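Local coordinates for protein haloacid dehalogenase-like hydrolase (Bacteroides thetaiotaomicron, PDB 2RBK) that probably acts as a magnesium-dependent phosphatase of the haloacid dehalogenase superfamily, and binds a vanadium oxide beside its magnesium ion, at residues M93-V107 with Q149-V162. Sequence-based numbering, arbitrary orientation. Where two conformers were deposited one is given.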
ATOM      1  N   MET A  93     -16.975  12.429   1.398  1.00 12.22           N
ATOM      2  CA  MET A  93     -15.910  12.444   0.402  1.00 12.92           C
ATOM      3  C   MET A  93     -16.451  12.515  -1.022  1.00 13.20           C
ATOM      4  O   MET A  93     -15.944  13.301  -1.836  1.00 13.16           O
ATOM      5  CB  MET A  93     -15.034  11.195   0.600  1.00 13.65           C
ATOM      6  CG  MET A  93     -13.849  11.224  -0.366  1.00 16.93           C
ATOM      7  SD  MET A  93     -12.693  12.589  -0.295  1.00 17.38           S
ATOM      8  CE  MET A  93     -11.967  12.341   1.318  1.00 19.01           C
ATOM      9  N   ALA A  94     -17.481  11.745  -1.304  1.00 12.72           N
ATOM     10  CA  ALA A  94     -18.091  11.780  -2.635  1.00 13.45           C
ATOM     11  C   ALA A  94     -18.648  13.183  -2.925  1.00 13.65           C
ATOM     12  O   ALA A  94     -18.440  13.687  -4.038  1.00 14.82           O
ATOM     13  CB  ALA A  94     -19.190  10.743  -2.738  1.00 12.97           C
ATOM     14  N   ALA A  95     -19.304  13.809  -1.981  1.00 13.27           N
ATOM     15  CA  ALA A  95     -19.864  15.132  -2.189  1.00 13.63           C
ATOM     16  C   ALA A  95     -18.740  16.124  -2.419  1.00 14.05           C
ATOM     17  O   ALA A  95     -18.861  17.014  -3.271  1.00 14.67           O
ATOM     18  CB  ALA A  95     -20.726  15.535  -0.993  1.00 15.33           C
ATOM     19  N   PHE A  96     -17.665  16.070  -1.652  1.00 13.15           N
ATOM     20  CA  PHE A  96     -16.546  16.993  -1.741  1.00 14.18           C
ATOM     21  C   PHE A  96     -15.914  16.888  -3.113  1.00 14.32           C
ATOM     22  O   PHE A  96     -15.695  17.858  -3.785  1.00 15.89           O
ATOM     23  CB  PHE A  96     -15.517  16.705  -0.647  1.00 14.83           C
ATOM     24  CG  PHE A  96     -14.278  17.574  -0.727  1.00 16.89           C
ATOM     25  CD1 PHE A  96     -14.330  18.847  -0.182  1.00 18.79           C
ATOM     26  CD2 PHE A  96     -13.123  17.156  -1.344  1.00 18.78           C
ATOM     27  CE1 PHE A  96     -13.206  19.681  -0.246  1.00 20.78           C
ATOM     28  CE2 PHE A  96     -12.006  17.987  -1.396  1.00 21.96           C
ATOM     29  CZ  PHE A  96     -12.077  19.242  -0.848  1.00 21.11           C
ATOM     30  N   CYS A  97     -15.615  15.646  -3.505  1.00 14.70           N
ATOM     31  CA  CYS A  97     -14.962  15.452  -4.809  1.00 14.90           C
ATOM     32  C   CYS A  97     -15.830  15.897  -5.974  1.00 15.29           C
ATOM     33  O   CYS A  97     -15.345  16.526  -6.937  1.00 16.93           O
ATOM     34  CB  CYS A  97     -14.501  14.024  -5.039  1.00 13.70           C
ATOM     35  SG  CYS A  97     -13.164  13.527  -3.904  1.00 14.41           S
ATOM     36  N   GLU A  98     -17.135  15.591  -5.902  1.00 15.57           N
ATOM     37  CA  GLU A  98     -18.011  16.015  -6.979  1.00 17.34           C
ATOM     38  C   GLU A  98     -18.091  17.533  -7.052  1.00 18.27           C
ATOM     39  O   GLU A  98     -18.032  18.117  -8.158  1.00 21.36           O
ATOM     40  CB  GLU A  98     -19.420  15.410  -6.756  1.00 18.73           C
ATOM     41  CG  GLU A  98     -20.369  15.707  -7.903  1.00 21.16           C
ATOM     42  CD  GLU A  98     -21.685  14.998  -7.947  1.00 25.83           C
ATOM     43  OE1 GLU A  98     -22.188  14.283  -7.070  1.00 33.76           O
ATOM     44  OE2 GLU A  98     -22.286  15.209  -9.055  1.00 38.99           O
ATOM     45  N   LYS A  99     -18.217  18.197  -5.918  1.00 18.88           N
ATOM     46  CA  LYS A  99     -18.268  19.660  -5.884  1.00 22.19           C
ATOM     47  C   LYS A  99     -17.000  20.315  -6.399  1.00 21.51           C
ATOM     48  O   LYS A  99     -16.989  21.335  -7.108  1.00 23.34           O
ATOM     49  CB  LYS A  99     -18.547  20.092  -4.433  1.00 26.13           C
ATOM     50  CG  LYS A  99     -18.473  21.594  -4.137  1.00 31.59           C
ATOM     51  CD  LYS A  99     -18.575  21.969  -2.640  1.00 35.81           C
ATOM     52  CE  LYS A  99     -17.242  21.660  -1.924  1.00 42.21           C
ATOM     53  NZ  LYS A  99     -17.395  21.014  -0.586  1.00 51.97           N
ATOM     54  N   LYS A 100     -15.846  19.688  -6.073  1.00 19.53           N
ATOM     55  CA  LYS A 100     -14.519  20.292  -6.434  1.00 20.02           C
ATOM     56  C   LYS A 100     -14.082  19.944  -7.829  1.00 20.02           C
ATOM     57  O   LYS A 100     -13.066  20.493  -8.290  1.00 25.51           O
ATOM     58  CB  LYS A 100     -13.421  19.827  -5.488  1.00 22.49           C
ATOM     59  CG  LYS A 100     -13.328  20.305  -4.020  1.00 25.83           C
ATOM     60  CD  LYS A 100     -12.891  21.734  -3.867  1.00 33.08           C
ATOM     61  CE  LYS A 100     -12.953  22.287  -2.444  1.00 34.45           C
ATOM     62  NZ  LYS A 100     -12.254  23.633  -2.488  1.00 37.36           N
ATOM     63  N   GLY A 101     -14.828  19.008  -8.456  1.00 17.78           N
ATOM     64  CA  GLY A 101     -14.469  18.531  -9.758  1.00 18.95           C
ATOM     65  C   GLY A 101     -13.233  17.682  -9.836  1.00 19.99           C
ATOM     66  O   GLY A 101     -12.483  17.847 -10.818  1.00 22.00           O
ATOM     67  N   VAL A 102     -13.019  16.827  -8.824  1.00 16.97           N
ATOM     68  CA  VAL A 102     -11.907  15.887  -8.908  1.00 16.79           C
ATOM     69  C   VAL A 102     -12.419  14.475  -8.823  1.00 15.70           C
ATOM     70  O   VAL A 102     -13.477  14.168  -8.267  1.00 15.57           O
ATOM     71  CB  VAL A 102     -10.866  16.170  -7.837  1.00 18.72           C
ATOM     72  CG1 VAL A 102     -10.351  17.609  -7.922  1.00 23.17           C
ATOM     73  CG2 VAL A 102     -11.428  15.989  -6.463  1.00 20.19           C
ATOM     74  N   PRO A 103     -11.652  13.546  -9.413  1.00 14.05           N
ATOM     75  CA  PRO A 103     -12.090  12.157  -9.427  1.00 13.53           C
ATOM     76  C   PRO A 103     -11.805  11.461  -8.092  1.00 12.27           C
ATOM     77  O   PRO A 103     -10.980  11.895  -7.262  1.00 13.53           O
ATOM     78  CB  PRO A 103     -11.209  11.502 -10.493  1.00 16.26           C
ATOM     79  CG  PRO A 103     -10.159  12.482 -10.850  1.00 20.00           C
ATOM     80  CD  PRO A 103     -10.497  13.801 -10.243  1.00 16.77           C
ATOM     81  N   CYS A 104     -12.489  10.327  -7.923  1.00 12.12           N
ATOM     82  CA  CYS A 104     -12.284   9.511  -6.725  1.00 11.65           C
ATOM     83  C   CYS A 104     -12.588   8.055  -7.071  1.00 11.13           C
ATOM     84  O   CYS A 104     -13.591   7.774  -7.716  1.00 11.72           O
ATOM     85  CB  CYS A 104     -13.170   9.996  -5.591  1.00 12.15           C
ATOM     86  SG  CYS A 104     -12.800   9.254  -3.979  1.00 12.45           S
ATOM     87  N   ILE A 105     -11.692   7.174  -6.654  1.00 11.02           N
ATOM     88  CA  ILE A 105     -11.854   5.720  -6.747  1.00 10.63           C
ATOM     89  C   ILE A 105     -12.495   5.229  -5.472  1.00 10.26           C
ATOM     90  O   ILE A 105     -12.177   5.667  -4.342  1.00 11.10           O
ATOM     91  CB  ILE A 105     -10.509   5.038  -7.000  1.00 10.91           C
ATOM     92  CG1 ILE A 105      -9.901   5.466  -8.334  1.00 12.90           C
ATOM     93  CG2 ILE A 105     -10.556   3.553  -6.847  1.00 12.60           C
ATOM     94  CD1 ILE A 105      -8.444   5.116  -8.478  1.00 15.12           C
ATOM     95  N   PHE A 106     -13.460   4.310  -5.627  1.00  9.99           N
ATOM     96  CA  PHE A 106     -14.164   3.673  -4.508  1.00  9.81           C
ATOM     97  C   PHE A 106     -13.970   2.191  -4.603  1.00 10.01           C
ATOM     98  O   PHE A 106     -14.360   1.588  -5.627  1.00 10.62           O
ATOM     99  CB  PHE A 106     -15.656   4.041  -4.498  1.00 10.49           C
ATOM    100  CG  PHE A 106     -15.928   5.506  -4.262  1.00 10.72           C
ATOM    101  CD1 PHE A 106     -15.880   6.418  -5.310  1.00 10.74           C
ATOM    102  CD2 PHE A 106     -16.209   5.989  -2.997  1.00 12.04           C
ATOM    103  CE1 PHE A 106     -16.095   7.736  -5.080  1.00 11.36           C
ATOM    104  CE2 PHE A 106     -16.466   7.312  -2.790  1.00 12.84           C
ATOM    105  CZ  PHE A 106     -16.388   8.214  -3.844  1.00 12.95           C
ATOM    106  N   VAL A 107     -13.390   1.570  -3.598  1.00  9.44           N
ATOM    107  CA  VAL A 107     -13.047   0.176  -3.625  1.00  9.51           C
ATOM    108  C   VAL A 107     -13.932  -0.592  -2.635  1.00  9.63           C
ATOM    109  O   VAL A 107     -13.951  -0.264  -1.440  1.00 10.12           O
ATOM    110  CB  VAL A 107     -11.553  -0.086  -3.275  1.00 10.63           C
ATOM    111  CG1 VAL A 107     -11.256  -1.524  -3.631  1.00 12.61           C
ATOM    112  CG2 VAL A 107     -10.635   0.885  -3.941  1.00 12.43           C
ATOM    113  N   GLN A 149     -11.932   1.282   0.843  1.00  8.74           N
ATOM    114  CA  GLN A 149     -10.948   2.318   0.625  1.00  8.64           C
ATOM    115  C   GLN A 149     -11.479   3.290  -0.438  1.00  8.77           C
ATOM    116  O   GLN A 149     -12.078   2.875  -1.413  1.00  9.77           O
ATOM    117  CB  GLN A 149      -9.588   1.751   0.173  1.00  9.29           C
ATOM    118  CG  GLN A 149      -8.520   2.828  -0.028  1.00  9.78           C
ATOM    119  CD  GLN A 149      -7.157   2.186  -0.190  1.00 10.17           C
ATOM    120  OE1 GLN A 149      -6.492   1.943   0.848  1.00 11.56           O
ATOM    121  NE2 GLN A 149      -6.727   1.855  -1.391  1.00 11.82           N
ATOM    122  N   MET A 150     -11.232   4.588  -0.210  1.00  8.88           N
ATOM    123  CA  MET A 150     -11.456   5.600  -1.233  1.00  9.94           C
ATOM    124  C   MET A 150     -10.153   6.244  -1.587  1.00  9.76           C
ATOM    125  O   MET A 150      -9.324   6.481  -0.703  1.00 11.66           O
ATOM    126  CB  MET A 150     -12.382   6.691  -0.736  1.00 14.33           C
ATOM    127  CG  MET A 150     -13.669   6.346  -0.244  1.00 17.72           C
ATOM    128  SD  MET A 150     -14.612   7.643   0.487  1.00 16.10           S
ATOM    129  CE  MET A 150     -13.970   8.224   1.983  1.00 16.35           C
ATOM    130  N   THR A 151      -9.984   6.577  -2.840  1.00  9.70           N
ATOM    131  CA  THR A 151      -8.752   7.216  -3.338  1.00  9.96           C
ATOM    132  C   THR A 151      -9.112   8.489  -4.087  1.00 10.47           C
ATOM    133  O   THR A 151      -9.305   8.439  -5.331  1.00 11.35           O
ATOM    134  CB  THR A 151      -7.959   6.199  -4.142  1.00 11.74           C
ATOM    135  OG1 THR A 151      -7.659   5.089  -3.273  1.00 12.83           O
ATOM    136  CG2 THR A 151      -6.676   6.829  -4.627  1.00 14.37           C
ATOM    137  N   PRO A 152      -9.265   9.582  -3.370  1.00 10.95           N
ATOM    138  CA  PRO A 152      -9.519  10.874  -4.011  1.00 11.65           C
ATOM    139  C   PRO A 152      -8.255  11.483  -4.584  1.00 12.27           C
ATOM    140  O   PRO A 152      -7.175  11.423  -4.010  1.00 13.60           O
ATOM    141  CB  PRO A 152     -10.046  11.753  -2.828  1.00 12.25           C
ATOM    142  CG  PRO A 152      -9.337  11.159  -1.654  1.00 11.76           C
ATOM    143  CD  PRO A 152      -9.341   9.683  -1.886  1.00 11.30           C
ATOM    144  N   PHE A 153      -8.408  12.111  -5.778  1.00 13.22           N
ATOM    145  CA  PHE A 153      -7.304  12.764  -6.456  1.00 14.43           C
ATOM    146  C   PHE A 153      -7.307  14.217  -5.987  1.00 15.77           C
ATOM    147  O   PHE A 153      -7.703  15.161  -6.682  1.00 17.97           O
ATOM    148  CB  PHE A 153      -7.457  12.625  -7.982  1.00 15.58           C
ATOM    149  CG  PHE A 153      -7.060  11.257  -8.439  1.00 15.27           C
ATOM    150  CD1 PHE A 153      -7.912  10.195  -8.124  1.00 15.54           C
ATOM    151  CD2 PHE A 153      -5.895  10.916  -9.109  1.00 19.33           C
ATOM    152  CE1 PHE A 153      -7.588   8.916  -8.507  1.00 16.08           C
ATOM    153  CE2 PHE A 153      -5.562   9.626  -9.508  1.00 20.05           C
ATOM    154  CZ  PHE A 153      -6.424   8.593  -9.154  1.00 18.50           C
ATOM    155  N   ILE A 154      -6.887  14.413  -4.711  1.00 17.59           N
ATOM    156  CA  ILE A 154      -6.880  15.737  -4.031  1.00 17.73           C
ATOM    157  C   ILE A 154      -5.478  16.107  -3.650  1.00 17.62           C
ATOM    158  O   ILE A 154      -4.672  15.252  -3.306  1.00 18.82           O
ATOM    159  CB  ILE A 154      -7.793  15.700  -2.781  1.00 19.10           C
ATOM    160  CG1 ILE A 154      -7.463  14.581  -1.789  1.00 17.81           C
ATOM    161  CG2 ILE A 154      -9.245  15.659  -3.289  1.00 20.41           C
ATOM    162  CD1 ILE A 154      -8.285  14.651  -0.530  1.00 24.57           C
ATOM    163  N   THR A 155      -5.218  17.425  -3.699  1.00 18.61           N
ATOM    164  CA  THR A 155      -3.967  17.969  -3.206  1.00 18.82           C
ATOM    165  C   THR A 155      -3.947  17.937  -1.670  1.00 18.74           C
ATOM    166  O   THR A 155      -4.982  17.742  -1.056  1.00 17.38           O
ATOM    167  CB  THR A 155      -3.768  19.435  -3.650  1.00 20.21           C
ATOM    168  OG1 THR A 155      -4.836  20.213  -3.039  1.00 21.76           O
ATOM    169  CG2 THR A 155      -3.826  19.691  -5.130  1.00 24.95           C
ATOM    170  N   GLU A 156      -2.777  18.270  -1.067  1.00 19.57           N
ATOM    171  CA  GLU A 156      -2.680  18.414   0.414  0.60 19.26           C
ATOM    172  C   GLU A 156      -3.596  19.534   0.886  1.00 19.59           C
ATOM    173  O   GLU A 156      -4.234  19.402   1.932  1.00 20.10           O
ATOM    174  CB  GLU A 156      -1.216  18.587   0.748  0.60 20.95           C
ATOM    175  CG  GLU A 156      -0.351  17.356   0.466  0.60 22.19           C
ATOM    176  CD  GLU A 156       0.986  17.526   1.165  0.60 23.10           C
ATOM    177  OE1 GLU A 156       0.999  17.642   2.408  0.60 28.41           O
ATOM    178  OE2 GLU A 156       2.013  17.510   0.486  0.60 22.31           O
ATOM    179  N   GLU A 157      -3.670  20.668   0.127  1.00 22.31           N
ATOM    180  CA  GLU A 157      -4.571  21.763   0.505  1.00 21.69           C
ATOM    181  C   GLU A 157      -6.012  21.258   0.515  1.00 23.51           C
ATOM    182  O   GLU A 157      -6.777  21.514   1.431  1.00 24.00           O
ATOM    183  CB  GLU A 157      -4.359  22.924  -0.474  1.00 28.53           C
ATOM    184  CG  GLU A 157      -5.322  24.065  -0.517  1.00 34.73           C
ATOM    185  CD  GLU A 157      -4.738  25.120  -1.432  1.00 33.69           C
ATOM    186  OE1 GLU A 157      -4.348  26.197  -1.008  1.00 36.69           O
ATOM    187  OE2 GLU A 157      -4.650  24.824  -2.656  1.00 47.21           O
ATOM    188  N   GLU A 158      -6.430  20.529  -0.532  1.00 20.85           N
ATOM    189  CA  GLU A 158      -7.815  20.012  -0.527  1.00 20.83           C
ATOM    190  C   GLU A 158      -8.044  18.987   0.526  1.00 18.86           C
ATOM    191  O   GLU A 158      -9.114  18.914   1.102  1.00 20.40           O
ATOM    192  CB  GLU A 158      -8.122  19.461  -1.920  1.00 19.74           C
ATOM    193  CG  GLU A 158      -8.243  20.549  -2.969  1.00 23.03           C
ATOM    194  CD  GLU A 158      -8.202  20.034  -4.403  1.00 24.71           C
ATOM    195  OE1 GLU A 158      -7.639  18.925  -4.674  1.00 23.19           O
ATOM    196  OE2 GLU A 158      -8.704  20.800  -5.296  1.00 30.85           O
ATOM    197  N   GLU A 159      -7.052  18.165   0.813  1.00 18.99           N
ATOM    198  CA  GLU A 159      -7.134  17.226   1.924  1.00 19.02           C
ATOM    199  C   GLU A 159      -7.470  17.987   3.193  1.00 19.24           C
ATOM    200  O   GLU A 159      -8.331  17.547   3.897  1.00 21.24           O
ATOM    201  CB  GLU A 159      -5.841  16.430   2.027  1.00 19.27           C
ATOM    202  CG  GLU A 159      -5.665  15.563   3.254  1.00 22.33           C
ATOM    203  CD  GLU A 159      -4.304  14.895   3.291  1.00 26.12           C
ATOM    204  OE1 GLU A 159      -3.628  14.749   2.243  1.00 27.67           O
ATOM    205  OE2 GLU A 159      -3.849  14.477   4.388  1.00 27.34           O
ATOM    206  N   LYS A 160      -6.775  19.111   3.500  1.00 19.31           N
ATOM    207  CA  LYS A 160      -7.090  19.829   4.735  1.00 21.94           C
ATOM    208  C   LYS A 160      -8.491  20.425   4.701  1.00 23.58           C
ATOM    209  O   LYS A 160      -9.159  20.519   5.731  1.00 30.57           O
ATOM    210  CB  LYS A 160      -6.012  20.884   5.064  1.00 24.43           C
ATOM    211  CG  LYS A 160      -4.591  20.346   5.240  1.00 26.68           C
ATOM    212  CD  LYS A 160      -4.490  19.200   6.213  1.00 26.82           C
ATOM    213  CE  LYS A 160      -3.159  18.768   6.717  1.00 27.74           C
ATOM    214  NZ  LYS A 160      -3.153  17.803   7.852  1.00 34.30           N
ATOM    215  N   GLU A 161      -8.997  20.765   3.520  1.00 25.53           N
ATOM    216  CA  GLU A 161     -10.331  21.278   3.395  1.00 26.74           C
ATOM    217  C   GLU A 161     -11.404  20.208   3.695  1.00 26.60           C
ATOM    218  O   GLU A 161     -12.444  20.522   4.336  1.00 31.61           O
ATOM    219  CB  GLU A 161     -10.556  21.883   1.991  1.00 30.71           C
ATOM    220  CG  GLU A 161     -11.760  22.832   1.953  1.00 37.39           C
ATOM    221  CD  GLU A 161     -12.035  23.343   0.550  1.00 40.50           C
ATOM    222  OE1 GLU A 161     -11.075  23.245  -0.281  1.00 40.34           O
ATOM    223  OE2 GLU A 161     -13.203  23.792   0.364  1.00 40.34           O
ATOM    224  N   VAL A 162     -11.209  18.990   3.232  1.00 23.60           N
ATOM    225  CA  VAL A 162     -12.198  17.936   3.442  1.00 21.33           C
ATOM    226  C   VAL A 162     -11.996  17.200   4.751  1.00 20.28           C
ATOM    227  O   VAL A 162     -12.914  16.496   5.169  1.00 22.87           O
ATOM    228  CB  VAL A 162     -12.191  16.933   2.285  1.00 22.07           C
ATOM    229  CG1 VAL A 162     -10.989  16.024   2.346  1.00 21.57           C
ATOM    230  CG2 VAL A 162     -13.427  16.025   2.294  1.00 22.75           C
TER
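The ring of Phe96 lies between Val162 and Lys100. Val162 CB sits over the centre of one face, 3.5 Å from the ring centroid and 4° off the normal, a CH-pi contact. Lys100 CG of the same helix covers the opposite face, offset toward the rim. Glu161 CD and Ile154 CG2 meet the ring edge. The Glu161 carboxylate stands at 90° to the ring. With its CG anti to the backbone N (chi1 -161°) and its chain extended, Glu161 reaches Lys100. Glu161 OE1 and Lys100 NZ form a salt bridge, but 2.5 Å is too short for a normal bond, so its detail is doubtful. The Phe153 ring takes Ile105 CD1 at its edge, in plane, at 3.9 Å from CE1. Phe125 and Phe178 also meet this ring.

Met93 bends at chi2 and chi3, which brings its SD to 3.8 Å from Pro152 CB and its CE to Val162. Met93 CB and Met150 CE are tight at 3.4 Å. Met150 SD also lies obliquely to the Phe106 ring, a Met-aromatic contact 4.8 Å from the centroid. Val102 packs on Ile154 and on the Phe153 carbonyl.

Strands 104-107 and 149-152 pair antiparallel. Ile105 and Thr151 exchange two backbone hydrogen bonds, and Val107 N donates to Gln149 O. Phe153 N extends the ladder to Pro103 O at 3.0 Å. Thr155 and Glu158 form a capping box at the start of helix 156-162. Gly101 ends helix 87-100 in a Schellman motif.

The Gln149 side chain, about 8 Å from the bound vanadium oxide, is hydrogen-bonded through NE2 to Gly44 O and through OE1 to Asn69 ND2. Helix 87-100, flanked by helix 156-162, packs on the Cys104, Phe106, Met150 and Pro152 face of an antiparallel sheet, consistent with the C2-type cap of a HAD phosphatase.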